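Local coordinates for phosphoribosylaminoimidazole-succinocarboxamide synthase (Thermotoga maritima, PDB 1KUT), which catalyses the ATP-dependent joining of L-aspartate to a carboxylated aminoimidazole ribonucleotide, giving SAICAR in de novo purine biosynthesis, at residues 81-86 and 168-173. Numbering follows the deposited sequence.
Sequences PLEVVV and DIKYEF
Val84 and Tyr171 form an antiparallel hydrogen-bonded pair, Val84 N to Tyr171 O at 2.8 Å and Tyr171 N to Val84 O at 2.6 Å; Val86 and Ile169 make the next such pair, and the N-to-C directions of strands 82-86 and 168-171 are 158° apart, close to antiparallel. Past Tyr171 the direct pairing stops, and a water takes over: it lies 2.7 Å from Leu82 O, to which it can donate, and accepts from Phe173 N.

On the face carrying Val85 and Lys170, the lysine leaves with CG anti to the backbone N (chi1 176°) and then bends at chi2 and chi3. Its CG lies 3.8 Å from Val85 CG2, its CD passes close by the Glu83 carboxylate, and NZ turns to Glu172 OE2 at 3.1 Å, a salt bridge in which NZ comes at OE2 from above the carboxylate plane. The Glu83 and Glu172 side chains run side by side in the same direction, and Lys116 bridges both, which probably eases their mutual repulsion. Cut back to an alanine, Lys170 would probably leave Glu172 more dependent on Lys116 and take away the CG contact on Val85 CG2.

The other face is mostly apolar. Val86 CG2 abuts the Tyr171 ring at its edge, 3.9 Å from CE2, while Val84 CG2 meets the edge of Phe173, 4.0 Å from CD1. Helix 138-160 covers this side, with Thr152 hydrogen-bonded to Tyr171 OH.

Strand 105-115 flanks 78-87 and strand 192-196 pairs with 164-175, making this pairing an interior part of the antiparallel sheet of the SAICAR synthetase fold, with one face packed on a helix and the other carrying charged side chains.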
ATOM      1  N   PRO B  81       0.472 -12.495  -9.563  1.00 25.02           N
ATOM      2  CA  PRO B  81       1.803 -11.981  -9.203  1.00 24.42           C
ATOM      3  C   PRO B  81       1.629 -11.231  -7.886  1.00 23.75           C
ATOM      4  O   PRO B  81       1.886 -10.025  -7.791  1.00 23.45           O
ATOM      5  CB  PRO B  81       2.126 -11.047 -10.363  1.00 24.50           C
ATOM      6  CG  PRO B  81       0.768 -10.455 -10.685  1.00 24.65           C
ATOM      7  CD  PRO B  81      -0.154 -11.670 -10.617  1.00 25.03           C
ATOM      8  N   LEU B  82       1.212 -11.962  -6.860  1.00 23.15           N
ATOM      9  CA  LEU B  82       0.915 -11.333  -5.588  1.00 22.27           C
ATOM     10  C   LEU B  82       1.331 -12.127  -4.361  1.00 21.66           C
ATOM     11  O   LEU B  82       1.400 -13.354  -4.391  1.00 22.29           O
ATOM     12  CB  LEU B  82      -0.596 -11.094  -5.551  1.00 22.29           C
ATOM     13  CG  LEU B  82      -1.227  -9.709  -5.483  1.00 22.60           C
ATOM     14  CD1 LEU B  82      -0.486  -8.683  -6.352  1.00 22.37           C
ATOM     15  CD2 LEU B  82      -2.677  -9.877  -5.909  1.00 22.63           C
ATOM     16  N   GLU B  83       1.612 -11.404  -3.285  1.00 20.38           N
ATOM     17  CA  GLU B  83       1.970 -11.988  -2.002  1.00 19.19           C
ATOM     18  C   GLU B  83       0.953 -11.365  -1.050  1.00 18.19           C
ATOM     19  O   GLU B  83       0.912 -10.159  -0.890  1.00 17.49           O
ATOM     20  CB  GLU B  83       3.397 -11.607  -1.610  1.00 19.84           C
ATOM     21  CG  GLU B  83       4.453 -12.372  -2.386  1.00 21.87           C
ATOM     22  CD  GLU B  83       5.867 -12.159  -1.849  1.00 23.38           C
ATOM     23  OE1 GLU B  83       6.038 -12.062  -0.613  1.00 24.06           O
ATOM     24  OE2 GLU B  83       6.818 -12.106  -2.664  1.00 24.69           O
ATOM     25  N   VAL B  84       0.098 -12.188  -0.455  1.00 17.73           N
ATOM     26  CA  VAL B  84      -0.932 -11.699   0.447  1.00 17.25           C
ATOM     27  C   VAL B  84      -0.500 -12.017   1.875  1.00 17.61           C
ATOM     28  O   VAL B  84      -0.368 -13.185   2.252  1.00 17.85           O
ATOM     29  CB  VAL B  84      -2.296 -12.384   0.171  1.00 17.01           C
ATOM     30  CG1 VAL B  84      -3.400 -11.654   0.940  1.00 16.66           C
ATOM     31  CG2 VAL B  84      -2.587 -12.417  -1.324  1.00 15.95           C
ATOM     32  N   VAL B  85      -0.310 -10.973   2.672  1.00 17.12           N
ATOM     33  CA  VAL B  85       0.136 -11.137   4.036  1.00 16.50           C
ATOM     34  C   VAL B  85      -0.955 -10.828   5.044  1.00 16.76           C
ATOM     35  O   VAL B  85      -1.661  -9.818   4.928  1.00 16.07           O
ATOM     36  CB  VAL B  85       1.336 -10.208   4.307  1.00 17.04           C
ATOM     37  CG1 VAL B  85       1.812 -10.357   5.747  1.00 17.12           C
ATOM     38  CG2 VAL B  85       2.460 -10.521   3.325  1.00 16.35           C
ATOM     39  N   VAL B  86      -1.103 -11.708   6.032  1.00 16.60           N
ATOM     40  CA  VAL B  86      -2.075 -11.485   7.080  1.00 17.20           C
ATOM     41  C   VAL B  86      -1.287 -11.306   8.367  1.00 18.04           C
ATOM     42  O   VAL B  86      -0.405 -12.120   8.697  1.00 18.49           O
ATOM     43  CB  VAL B  86      -3.044 -12.666   7.230  1.00 17.10           C
ATOM     44  CG1 VAL B  86      -4.039 -12.374   8.339  1.00 17.12           C
ATOM     45  CG2 VAL B  86      -3.790 -12.894   5.926  1.00 17.05           C
ATOM     46  N   ASP B 168       2.210 -13.834  11.956  1.00 22.41           N
ATOM     47  CA  ASP B 168       1.798 -13.428  10.621  1.00 22.01           C
ATOM     48  C   ASP B 168       2.207 -14.507   9.635  1.00 20.94           C
ATOM     49  O   ASP B 168       3.002 -15.396   9.955  1.00 20.58           O
ATOM     50  CB  ASP B 168       2.409 -12.089  10.227  1.00 23.19           C
ATOM     51  CG  ASP B 168       3.905 -12.080  10.333  1.00 24.46           C
ATOM     52  OD1 ASP B 168       4.526 -13.122  10.035  1.00 25.38           O
ATOM     53  OD2 ASP B 168       4.465 -11.018  10.698  1.00 25.65           O
ATOM     54  N   ILE B 169       1.667 -14.421   8.427  1.00 19.72           N
ATOM     55  CA  ILE B 169       1.926 -15.431   7.427  1.00 18.34           C
ATOM     56  C   ILE B 169       1.661 -14.819   6.067  1.00 18.27           C
ATOM     57  O   ILE B 169       0.838 -13.927   5.945  1.00 18.11           O
ATOM     58  CB  ILE B 169       0.980 -16.646   7.697  1.00 18.07           C
ATOM     59  CG1 ILE B 169       1.147 -17.725   6.631  1.00 17.06           C
ATOM     60  CG2 ILE B 169      -0.472 -16.179   7.739  1.00 17.64           C
ATOM     61  CD1 ILE B 169       0.526 -19.016   7.024  1.00 16.99           C
ATOM     62  N   LYS B 170       2.378 -15.281   5.050  1.00 18.37           N
ATOM     63  CA  LYS B 170       2.196 -14.778   3.692  1.00 18.13           C
ATOM     64  C   LYS B 170       1.638 -15.885   2.791  1.00 17.82           C
ATOM     65  O   LYS B 170       2.075 -17.037   2.875  1.00 17.54           O
ATOM     66  CB  LYS B 170       3.537 -14.308   3.120  1.00 18.79           C
ATOM     67  CG  LYS B 170       3.432 -13.849   1.668  1.00 20.10           C
ATOM     68  CD  LYS B 170       4.669 -14.219   0.861  1.00 21.60           C
ATOM     69  CE  LYS B 170       4.929 -15.729   0.879  1.00 22.22           C
ATOM     70  NZ  LYS B 170       5.714 -16.180  -0.311  1.00 22.26           N
ATOM     71  N   TYR B 171       0.679 -15.534   1.935  1.00 17.28           N
ATOM     72  CA  TYR B 171       0.074 -16.489   0.998  1.00 16.88           C
ATOM     73  C   TYR B 171       0.252 -16.030  -0.448  1.00 17.57           C
ATOM     74  O   TYR B 171       0.684 -14.907  -0.722  1.00 17.56           O
ATOM     75  CB  TYR B 171      -1.433 -16.624   1.244  1.00 15.12           C
ATOM     76  CG  TYR B 171      -1.811 -17.018   2.664  1.00 14.07           C
ATOM     77  CD1 TYR B 171      -1.570 -18.309   3.141  1.00 13.44           C
ATOM     78  CD2 TYR B 171      -2.408 -16.097   3.524  1.00 13.08           C
ATOM     79  CE1 TYR B 171      -1.916 -18.666   4.440  1.00 13.01           C
ATOM     80  CE2 TYR B 171      -2.761 -16.444   4.825  1.00 12.49           C
ATOM     81  CZ  TYR B 171      -2.514 -17.726   5.268  1.00 12.36           C
ATOM     82  OH  TYR B 171      -2.895 -18.084   6.530  1.00 12.26           O
ATOM     83  N   GLU B 172      -0.091 -16.932  -1.361  1.00 18.66           N
ATOM     84  CA  GLU B 172      -0.071 -16.698  -2.799  1.00 19.51           C
ATOM     85  C   GLU B 172      -1.206 -17.546  -3.358  1.00 19.40           C
ATOM     86  O   GLU B 172      -1.337 -18.726  -3.028  1.00 18.77           O
ATOM     87  CB  GLU B 172       1.280 -17.083  -3.414  1.00 20.79           C
ATOM     88  CG  GLU B 172       2.356 -15.998  -3.221  1.00 22.95           C
ATOM     89  CD  GLU B 172       3.708 -16.362  -3.829  1.00 24.50           C
ATOM     90  OE1 GLU B 172       3.738 -17.072  -4.862  1.00 24.88           O
ATOM     91  OE2 GLU B 172       4.747 -15.919  -3.280  1.00 25.39           O
ATOM     92  N   PHE B 173      -2.048 -16.922  -4.174  1.00 20.00           N
ATOM     93  CA  PHE B 173      -3.202 -17.589  -4.760  1.00 20.95           C
ATOM     94  C   PHE B 173      -3.146 -17.650  -6.277  1.00 22.23           C
ATOM     95  O   PHE B 173      -2.378 -16.913  -6.926  1.00 22.95           O
ATOM     96  CB  PHE B 173      -4.494 -16.880  -4.368  1.00 19.61           C
ATOM     97  CG  PHE B 173      -4.788 -16.901  -2.892  1.00 19.68           C
ATOM     98  CD1 PHE B 173      -4.173 -15.990  -2.031  1.00 19.20           C
ATOM     99  CD2 PHE B 173      -5.727 -17.788  -2.374  1.00 18.78           C
ATOM    100  CE1 PHE B 173      -4.485 -15.952  -0.680  1.00 18.91           C
ATOM    101  CE2 PHE B 173      -6.051 -17.767  -1.028  1.00 18.92           C
ATOM    102  CZ  PHE B 173      -5.420 -16.833  -0.171  1.00 19.63           C
TER
HETATM  103  O   HOH W   1      -0.729 -14.712  -5.242  1.00 11.22           O